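Local coordinates for protein dITP/XTP pyrophosphatase (Staphylococcus aureus, PDB 4BNQ) that probably hydrolyses non-canonical purine nucleoside triphosphates such as XTP, dITP and ITP to monophosphates, cleansing the nucleotide pool, at residues Gly70-Ala75 / Arg112-Cys117. Residues are numbered along the deposited sequence; the frame is centred on the assembly and turned at random.
Sequences GLEVFA and RAQFVC
With CG of F74 trans to its own backbone N (chi1 -172°) and the chain of R112 bent at chi3 (-59°), ring and guanidinium come to lie alongside each other in a cation-pi pair. CZ of R112 stands 4.2 Å from the centroid of the F74 ring, the planes are inclined by 30°, and NH2 sits over the middle of the ring face. D110 holds the same guanidinium through a salt bridge to NE, and P158 of the second subunit packs on R112. The pair sits at the end of an antiparallel ladder, where strand 64-73 finishes and strand 112-123 begins. G70 with V116 and E72 with Q114 are hydrogen-bonded pairs; E72 N reaches Q114 O at 3.0 Å in an almost straight bond. Past the end of strand 64-73, F74 N still bonds to R112 O, at 3.0 Å. L71, V73, A113 and F115 share one face, where L71 CD1 rests on A113 CB (3.8 Å) and L71 CB meets F115 CE1 (3.9 Å). The F115 ring takes G70 O at its edge, 3.4 Å from CD1, and stacks with H177, while L71 touches Y151; both outer residues are predicted to bind substrate. The chemistry thus implies a division of labour: backbone bonds fix the register, apolar groups back the probable nucleotide pocket, and the R112 cation is probably stabilised by both the D110 carboxylate and the F74 face, beside the dimer partner.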
loop_
_atom_site.group_PDB
_atom_site.type_symbol
_atom_site.label_atom_id
_atom_site.label_comp_id
_atom_site.label_asym_id
_atom_site.label_seq_id
_atom_site.Cartn_x
_atom_site.Cartn_y
_atom_site.Cartn_z
ATOM N N GLY A 70 14.092 -6.446 0.104
ATOM C CA GLY A 70 15.344 -5.739 0.260
ATOM C C GLY A 70 15.168 -4.260 0.538
ATOM O O GLY A 70 14.050 -3.746 0.640
ATOM N N LEU A 71 16.298 -3.579 0.657
ATOM C CA LEU A 71 16.343 -2.171 0.986
ATOM C C LEU A 71 17.056 -1.441 -0.139
ATOM O O LEU A 71 18.139 -1.848 -0.564
ATOM C CB LEU A 71 17.112 -2.013 2.291
ATOM C CG LEU A 71 17.457 -0.627 2.804
ATOM C CD1 LEU A 71 16.193 0.151 3.125
ATOM C CD2 LEU A 71 18.291 -0.814 4.053
ATOM N N GLU A 72 16.435 -0.385 -0.642
ATOM C CA GLU A 72 16.999 0.417 -1.717
ATOM C C GLU A 72 17.268 1.811 -1.167
ATOM O O GLU A 72 16.341 2.511 -0.764
ATOM C CB GLU A 72 16.022 0.493 -2.902
ATOM C CG GLU A 72 15.723 -0.863 -3.538
ATOM C CD GLU A 72 14.706 -0.782 -4.668
ATOM O OE1 GLU A 72 14.025 0.268 -4.810
ATOM O OE2 GLU A 72 14.580 -1.776 -5.418
ATOM N N VAL A 73 18.533 2.210 -1.112
ATOM C CA VAL A 73 18.871 3.525 -0.561
ATOM C C VAL A 73 19.144 4.546 -1.665
ATOM O O VAL A 73 20.078 4.375 -2.446
ATOM C CB VAL A 73 20.120 3.456 0.337
ATOM C CG1 VAL A 73 20.438 4.843 0.907
ATOM C CG2 VAL A 73 19.924 2.429 1.446
ATOM N N PHE A 74 18.340 5.598 -1.720
ATOM C CA PHE A 74 18.455 6.608 -2.771
ATOM C C PHE A 74 19.914 7.015 -3.046
ATOM O O PHE A 74 20.433 6.798 -4.144
ATOM C CB PHE A 74 17.595 7.835 -2.417
ATOM C CG PHE A 74 17.500 8.864 -3.529
ATOM C CD1 PHE A 74 18.593 9.666 -3.864
ATOM C CD2 PHE A 74 16.316 9.039 -4.231
ATOM C CE1 PHE A 74 18.511 10.601 -4.885
ATOM C CE2 PHE A 74 16.230 9.979 -5.249
ATOM C CZ PHE A 74 17.333 10.758 -5.572
ATOM N N ALA A 75 20.581 7.562 -2.038
ATOM C CA ALA A 75 21.962 8.027 -2.200
ATOM C C ALA A 75 22.939 6.977 -2.742
ATOM O O ALA A 75 24.032 7.325 -3.167
ATOM C CB ALA A 75 22.492 8.623 -0.898
ATOM N N ARG A 112 17.157 9.069 2.323
ATOM C CA ARG A 112 15.930 8.420 1.889
ATOM C C ARG A 112 16.207 6.991 1.433
ATOM O O ARG A 112 17.214 6.715 0.768
ATOM C CB ARG A 112 15.247 9.224 0.783
ATOM C CG ARG A 112 14.612 10.534 1.286
ATOM C CD ARG A 112 14.095 11.358 0.129
ATOM N NE ARG A 112 15.177 11.669 -0.803
ATOM C CZ ARG A 112 15.013 12.104 -2.047
ATOM N NH1 ARG A 112 13.799 12.295 -2.548
ATOM N NH2 ARG A 112 16.078 12.348 -2.796
ATOM N N ALA A 113 15.324 6.083 1.829
ATOM C CA ALA A 113 15.442 4.684 1.449
ATOM C C ALA A 113 14.039 4.116 1.395
ATOM O O ALA A 113 13.077 4.755 1.827
ATOM C CB ALA A 113 16.295 3.905 2.443
ATOM N N GLN A 114 13.928 2.904 0.881
ATOM C CA GLN A 114 12.635 2.284 0.690
ATOM C C GLN A 114 12.788 0.798 0.957
ATOM O O GLN A 114 13.790 0.194 0.556
ATOM C CB GLN A 114 12.223 2.514 -0.762
ATOM C CG GLN A 114 10.862 2.021 -1.158
ATOM C CD GLN A 114 10.661 2.116 -2.659
ATOM O OE1 GLN A 114 11.524 1.691 -3.438
ATOM N NE2 GLN A 114 9.530 2.683 -3.074
ATOM N N PHE A 115 11.817 0.211 1.649
ATOM C CA PHE A 115 11.805 -1.235 1.833
ATOM C C PHE A 115 10.894 -1.821 0.773
ATOM O O PHE A 115 9.788 -1.312 0.541
ATOM C CB PHE A 115 11.228 -1.602 3.189
ATOM C CG PHE A 115 12.252 -1.983 4.206
ATOM C CD1 PHE A 115 13.352 -2.729 3.858
ATOM C CD2 PHE A 115 12.093 -1.608 5.534
ATOM C CE1 PHE A 115 14.286 -3.084 4.819
ATOM C CE2 PHE A 115 13.029 -1.949 6.485
ATOM C CZ PHE A 115 14.122 -2.679 6.131
ATOM N N VAL A 116 11.344 -2.896 0.142
ATOM C CA VAL A 116 10.583 -3.504 -0.938
ATOM C C VAL A 116 10.313 -4.980 -0.642
ATOM O O VAL A 116 11.199 -5.685 -0.181
ATOM C CB VAL A 116 11.319 -3.335 -2.287
ATOM C CG1 VAL A 116 10.577 -4.050 -3.394
ATOM C CG2 VAL A 116 11.463 -1.843 -2.627
ATOM N N CYS A 117 9.081 -5.433 -0.867
ATOM C CA CYS A 117 8.739 -6.837 -0.689
ATOM C C CYS A 117 7.932 -7.366 -1.864
ATOM O O CYS A 117 6.864 -6.825 -2.186
ATOM C CB CYS A 117 7.939 -7.056 0.588
ATOM S SG CYS A 117 7.186 -8.726 0.630
HETATM O O HOH W 1 19.787 7.798 0.250
#